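Side-chain contacts in putative phosphoglycolate phosphatase (Lactobacillus delbrueckii, PDB 2HI0), which probably hydrolyses phosphoglycolate, releasing its phosphate group, and belongs to the haloacid dehalogenase-like hydrolases: residues L16-S19 and A20-S24; E42-K45 and N46-S50. One frame throughout, in Å; residues are numbered along the deposited sequence.

Contact 1 (L16-S19 and A20-S24); sequences LDTS and ADLTS
Leu22 lies alongside Thr18 in the first turn of helix 19-32, where the chain leaves strand 16-17 and enters what is probably the helical cap that many members of the haloacid dehalogenase superfamily insert after their first core strand. Leu22 N bonds to Thr18 O at 3.0 Å, close to straight at 163°, and the side chain continues on the same oxygen. Its CB is 3.5 Å from Thr18 O, CG sits over that oxygen at 3.4 Å, and CD1 reaches on to lie 3.8 Å from Thr18 OG1. The two side chains thus point the same way, while the Thr18 hydroxyl has its main polar partner in Asp12, a sodium ligand.

One residue on, Ser19 O takes two donors from Thr23, the backbone N at 3.0 Å and OG1 at 2.7 Å, which arrive from opposite faces of the carbonyl plane. With OG1 anti to its own carbonyl carbon (chi1 -64°), the hydroxyl is turned back down the helix onto that oxygen. A valine in place of Thr23 has no hydroxyl to donate, and Ser19 O would probably lose its shorter bond and keep the one from the backbone N.

Asp21 instead turns to Thr109, Lys108 and Ile107. Waters serve the first-turn amides: one links Asp21 N to Asp17 O, and another accepts from Ala20 N at 2.9 Å and donates to Asp17 OD1 at 2.8 Å.

Contact 2 (E42-K45 and N46-S50); sequences EDIK and NFFGS
Ile44 O is gripped by two backbone amides where helix 41-47 runs out. Phe48 N lies 3.1 Å from Ile44 O with an N-H...O angle of 165°, whereas Phe47 N, 3.0 Å from the same Ile44 O, stands well above the carbonyl plane. That i to i+3 bond, together with Asn46 N to Asp43 O at 2.9 Å, gives the last turn some 3-10 character. Phe48 also turns its ring edge to this oxygen: CD2 is 3.5 Å from Ile44 O, which lies close to the ring plane.

The Phe47 ring offers a face instead: Asp43 O sits 3.3 Å above its plane, over the centre, and CZ rests against Asp43 CB. CG of Phe47 is anti to the carbonyl carbon (chi1 -55°), which turns the ring back along the helix onto Asp43 O. Ile44 serves both rings. Its CG2 runs beside Phe48 CD2 at 3.9 Å, and its CD1 meets Phe47 CD2 with the side chains crossed at about a right angle.

The Asn46 amide bends back to its own helix. ND2 donates to Glu42 O at 2.9 Å, with the oxygen almost in the amide plane. A water donates to both Lys45 O and Phe48 O, tying the helix end to the turn beyond.

Ile44 packs on Leu22 and Leu26 of helix 19-32, Phe47 and Phe48 on Ala59 and Ala55 of helix 52-63, and Asp43 forms a salt bridge with Arg68 of helix 68-71. Past the turn, Gly49 O is held by Asn134, just after strand 128-133 of the central sheet.

Contact 1 comes first along the chain, starting on strand 16-17 and running into helix 19-32, and contact 2 follows in helix 41-47, the next helix; their centres are about 10 Å apart. The two helices pack directly: Ile44 CG1 lies 3.3 Å from Thr23 OG1, and Leu22 CD2 touches Phe48 CE1 at 4.0 Å. Both belong to the helical region between strands 16-17 and 110-111, consistent with the cap of this superfamily. Each approaches the sodium site of Asp10, Asp12 and Asp190, with the side chains of Thr18 and Phe48 each about 7 Å from the ion, and so the packed pair of helices borders the probable active-site region.

Contact 1 (L16-S19 and A20-S24)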
ATOM      1  N   LEU A  16      -4.330  -4.594   6.090  1.00  8.80           N
ATOM      2  CA  LEU A  16      -5.022  -3.647   6.967  1.00  8.72           C
ATOM      3  C   LEU A  16      -6.072  -2.846   6.194  1.00 11.01           C
ATOM      4  O   LEU A  16      -5.804  -2.327   5.106  1.00  9.83           O
ATOM      5  CB  LEU A  16      -4.051  -2.671   7.648  1.00 10.50           C
ATOM      6  CG  LEU A  16      -3.220  -3.301   8.777  1.00 12.08           C
ATOM      7  CD1 LEU A  16      -2.354  -2.236   9.401  1.00 13.95           C
ATOM      8  CD2 LEU A  16      -4.085  -3.927   9.873  1.00 14.45           C
ATOM      9  N   ASP A  17      -7.252  -2.733   6.815  1.00 11.60           N
ATOM     10  CA  ASP A  17      -8.403  -2.007   6.306  1.00 12.61           C
ATOM     11  C   ASP A  17      -8.226  -0.546   6.788  1.00  8.72           C
ATOM     12  O   ASP A  17      -8.657  -0.170   7.890  1.00 11.50           O
ATOM     13  CB  ASP A  17      -9.646  -2.668   6.879  1.00 12.03           C
ATOM     14  CG  ASP A  17     -10.920  -2.144   6.317  1.00 15.24           C
ATOM     15  OD1 ASP A  17     -10.923  -1.092   5.639  1.00 11.70           O
ATOM     16  OD2 ASP A  17     -11.917  -2.841   6.610  1.00 18.83           O
ATOM     17  N   THR A  18      -7.569   0.274   5.951  1.00  9.54           N
ATOM     18  CA  THR A  18      -7.101   1.625   6.341  1.00 10.83           C
ATOM     19  C   THR A  18      -7.877   2.791   5.746  1.00 10.71           C
ATOM     20  O   THR A  18      -7.599   3.952   6.088  1.00 10.42           O
ATOM     21  CB  THR A  18      -5.614   1.799   5.895  1.00 12.62           C
ATOM     22  OG1 THR A  18      -5.512   1.496   4.530  1.00 14.07           O
ATOM     23  CG2 THR A  18      -4.643   0.879   6.668  1.00 11.55           C
ATOM     24  N   SER A  19      -8.790   2.510   4.787  1.00  8.94           N
ATOM     25  CA  SER A  19      -9.347   3.621   4.004  1.00 11.72           C
ATOM     26  C   SER A  19     -10.148   4.611   4.829  1.00 10.54           C
ATOM     27  O   SER A  19     -10.089   5.786   4.578  1.00 13.38           O
ATOM     28  CB  SER A  19     -10.190   3.074   2.867  1.00 11.43           C
ATOM     29  OG  SER A  19     -11.149   2.143   3.301  1.00 14.00           O
ATOM     30  N   ALA A  20     -10.848   4.143   5.857  1.00 10.86           N
ATOM     31  CA  ALA A  20     -11.608   5.097   6.686  1.00 13.03           C
ATOM     32  C   ALA A  20     -10.716   6.093   7.405  1.00 11.22           C
ATOM     33  O   ALA A  20     -10.985   7.302   7.379  1.00 11.93           O
ATOM     34  CB  ALA A  20     -12.506   4.384   7.709  1.00 13.44           C
ATOM     35  N   ASP A  21      -9.646   5.614   8.054  1.00 12.69           N
ATOM     36  CA  ASP A  21      -8.753   6.486   8.829  1.00 11.78           C
ATOM     37  C   ASP A  21      -7.986   7.399   7.876  1.00 11.90           C
ATOM     38  O   ASP A  21      -7.716   8.570   8.178  1.00 11.80           O
ATOM     39  CB  ASP A  21      -7.784   5.669   9.706  1.00 14.90           C
ATOM     40  CG  ASP A  21      -8.446   5.086  10.968  1.00 15.33           C
ATOM     41  OD1 ASP A  21      -9.550   5.513  11.380  1.00 14.11           O
ATOM     42  OD2 ASP A  21      -7.854   4.174  11.602  1.00 13.49           O
ATOM     43  N   LEU A  22      -7.637   6.878   6.697  1.00  9.35           N
ATOM     44  CA  LEU A  22      -6.967   7.735   5.698  1.00 10.22           C
ATOM     45  C   LEU A  22      -7.861   8.921   5.245  1.00  8.27           C
ATOM     46  O   LEU A  22      -7.414  10.067   5.070  1.00 10.86           O
ATOM     47  CB  LEU A  22      -6.522   6.910   4.464  1.00 12.33           C
ATOM     48  CG  LEU A  22      -5.307   6.016   4.635  1.00 11.89           C
ATOM     49  CD1 LEU A  22      -5.242   5.084   3.412  1.00 10.62           C
ATOM     50  CD2 LEU A  22      -3.985   6.738   4.802  1.00 11.59           C
ATOM     51  N   THR A  23      -9.143   8.593   5.066  1.00 10.26           N
ATOM     52  CA  THR A  23     -10.170   9.540   4.625  1.00 11.44           C
ATOM     53  C   THR A  23     -10.339  10.629   5.672  1.00 11.80           C
ATOM     54  O   THR A  23     -10.308  11.797   5.368  1.00 11.59           O
ATOM     55  CB  THR A  23     -11.493   8.779   4.338  1.00 10.08           C
ATOM     56  OG1 THR A  23     -11.280   7.870   3.248  1.00 10.51           O
ATOM     57  CG2 THR A  23     -12.610   9.729   3.937  1.00 12.50           C
ATOM     58  N   SER A  24     -10.518  10.223   6.925  1.00 12.34           N
ATOM     59  CA  SER A  24     -10.670  11.168   8.017  0.50 12.55           C
ATOM     60  C   SER A  24      -9.453  12.100   8.127  1.00 10.52           C
ATOM     61  O   SER A  24      -9.591  13.317   8.306  1.00 12.83           O
ATOM     62  CB  SER A  24     -10.878  10.398   9.326  0.50 13.36           C
ATOM     63  OG  SER A  24     -11.102  11.304  10.382  0.50 14.00           O
TER
HETATM   64  O   HOH W   1      -9.528   2.727   8.672  1.00 10.88           O
HETATM   65  O   HOH W   2     -11.417   1.426   6.816  1.00 13.84           O

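Contact 2 (E42-K45 and N46-S50)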
ATOM      1  N   GLU A  42     -14.170   6.037  -1.185  0.50 13.34           N
ATOM      2  CA  GLU A  42     -13.905   5.651  -2.570  0.50 12.14           C
ATOM      3  C   GLU A  42     -12.901   6.611  -3.229  0.50 13.69           C
ATOM      4  O   GLU A  42     -12.093   6.191  -4.063  0.50 14.49           O
ATOM      5  CB  GLU A  42     -15.189   5.572  -3.424  0.50 13.08           C
ATOM      6  CG  GLU A  42     -16.117   4.386  -3.118  0.50 12.02           C
ATOM      7  CD  GLU A  42     -15.439   2.998  -3.124  0.50 18.67           C
ATOM      8  OE1 GLU A  42     -15.143   2.488  -4.227  0.50 25.19           O
ATOM      9  OE2 GLU A  42     -15.222   2.404  -2.026  0.50 20.15           O
ATOM     10  N   ASP A  43     -12.949   7.895  -2.859  1.00 11.72           N
ATOM     11  CA  ASP A  43     -11.988   8.870  -3.373  1.00 12.08           C
ATOM     12  C   ASP A  43     -10.594   8.445  -2.891  1.00 12.59           C
ATOM     13  O   ASP A  43      -9.611   8.418  -3.654  1.00 14.51           O
ATOM     14  CB  ASP A  43     -12.294  10.288  -2.877  1.00 12.72           C
ATOM     15  CG  ASP A  43     -13.548  10.898  -3.491  1.00 19.92           C
ATOM     16  OD1 ASP A  43     -13.890  10.589  -4.662  1.00 15.83           O
ATOM     17  OD2 ASP A  43     -14.157  11.733  -2.781  1.00 16.40           O
ATOM     18  N   ILE A  44     -10.508   8.143  -1.603  1.00 10.53           N
ATOM     19  CA  ILE A  44      -9.207   7.799  -1.019  1.00 11.35           C
ATOM     20  C   ILE A  44      -8.577   6.571  -1.692  1.00  9.72           C
ATOM     21  O   ILE A  44      -7.361   6.491  -1.831  1.00 10.98           O
ATOM     22  CB  ILE A  44      -9.313   7.621   0.553  1.00 13.09           C
ATOM     23  CG1 ILE A  44      -8.921   8.926   1.247  1.00 12.56           C
ATOM     24  CG2 ILE A  44      -8.507   6.454   1.062  1.00 14.04           C
ATOM     25  CD1 ILE A  44      -9.871  10.091   0.972  1.00 12.52           C
ATOM     26  N   LYS A  45      -9.402   5.606  -2.087  1.00 12.20           N
ATOM     27  CA  LYS A  45      -8.913   4.416  -2.810  1.00 13.53           C
ATOM     28  C   LYS A  45      -8.296   4.745  -4.160  1.00 13.93           C
ATOM     29  O   LYS A  45      -7.465   3.978  -4.676  1.00 15.03           O
ATOM     30  CB  LYS A  45     -10.039   3.399  -2.950  1.00 11.87           C
ATOM     31  CG  LYS A  45     -10.515   2.824  -1.630  1.00 13.92           C
ATOM     32  CD  LYS A  45     -11.678   1.894  -1.810  1.00 16.71           C
ATOM     33  CE  LYS A  45     -11.963   1.153  -0.520  1.00 27.72           C
ATOM     34  NZ  LYS A  45     -13.281   0.422  -0.580  1.00 34.70           N
ATOM     35  N   ASN A  46      -8.668   5.902  -4.702  1.00 11.75           N
ATOM     36  CA  ASN A  46      -8.060   6.442  -5.935  1.00 14.28           C
ATOM     37  C   ASN A  46      -6.830   7.319  -5.659  1.00 14.41           C
ATOM     38  O   ASN A  46      -6.022   7.592  -6.557  1.00 15.31           O
ATOM     39  CB  ASN A  46      -9.071   7.271  -6.733  1.00 13.38           C
ATOM     40  CG  ASN A  46     -10.069   6.433  -7.461  1.00 17.70           C
ATOM     41  OD1 ASN A  46      -9.873   6.083  -8.640  1.00 20.70           O
ATOM     42  ND2 ASN A  46     -11.143   6.081  -6.772  1.00 16.29           N
ATOM     43  N   PHE A  47      -6.679   7.811  -4.440  1.00 10.55           N
ATOM     44  CA  PHE A  47      -5.533   8.675  -4.157  1.00 10.52           C
ATOM     45  C   PHE A  47      -4.293   7.949  -3.690  1.00 11.28           C
ATOM     46  O   PHE A  47      -3.201   8.271  -4.086  1.00 11.76           O
ATOM     47  CB  PHE A  47      -5.875   9.741  -3.129  1.00 12.77           C
ATOM     48  CG  PHE A  47      -7.079  10.622  -3.476  1.00 14.13           C
ATOM     49  CD1 PHE A  47      -7.472  10.852  -4.785  1.00 12.87           C
ATOM     50  CD2 PHE A  47      -7.770  11.255  -2.436  1.00 13.29           C
ATOM     51  CE1 PHE A  47      -8.576  11.642  -5.047  1.00 13.19           C
ATOM     52  CE2 PHE A  47      -8.828  12.049  -2.686  1.00 13.42           C
ATOM     53  CZ  PHE A  47      -9.231  12.254  -4.007  1.00 11.78           C
ATOM     54  N   PHE A  48      -4.478   6.963  -2.835  1.00 12.70           N
ATOM     55  CA  PHE A  48      -3.326   6.291  -2.210  1.00 14.13           C
ATOM     56  C   PHE A  48      -2.802   5.109  -3.076  1.00 16.72           C
ATOM     57  O   PHE A  48      -3.466   4.720  -4.036  1.00 17.37           O
ATOM     58  CB  PHE A  48      -3.718   5.922  -0.773  1.00 12.89           C
ATOM     59  CG  PHE A  48      -3.760   7.118   0.135  1.00 11.63           C
ATOM     60  CD1 PHE A  48      -2.601   7.554   0.760  1.00 11.50           C
ATOM     61  CD2 PHE A  48      -4.907   7.863   0.324  1.00 13.21           C
ATOM     62  CE1 PHE A  48      -2.611   8.658   1.551  1.00 16.32           C
ATOM     63  CE2 PHE A  48      -4.897   8.987   1.124  1.00 15.58           C
ATOM     64  CZ  PHE A  48      -3.755   9.375   1.723  1.00 14.58           C
ATOM     65  N   GLY A  49      -1.589   4.615  -2.774  1.00 15.06           N
ATOM     66  CA  GLY A  49      -0.916   3.535  -3.513  1.00 15.50           C
ATOM     67  C   GLY A  49       0.521   3.892  -3.894  1.00 13.58           C
ATOM     68  O   GLY A  49       1.432   3.043  -3.941  1.00 15.15           O
ATOM     69  N   SER A  50       0.717   5.164  -4.141  1.00 11.84           N
ATOM     70  CA  SER A  50       1.990   5.666  -4.643  1.00 13.50           C
ATOM     71  C   SER A  50       2.681   6.625  -3.684  1.00 13.15           C
ATOM     72  O   SER A  50       3.500   7.440  -4.110  1.00 13.30           O
ATOM     73  CB  SER A  50       1.791   6.337  -6.009  1.00 13.78           C
ATOM     74  OG  SER A  50       1.434   5.387  -7.004  1.00 12.05           O
TER
HETATM   75  O   HOH W   3      -5.055   3.268  -5.498  1.00 30.01           O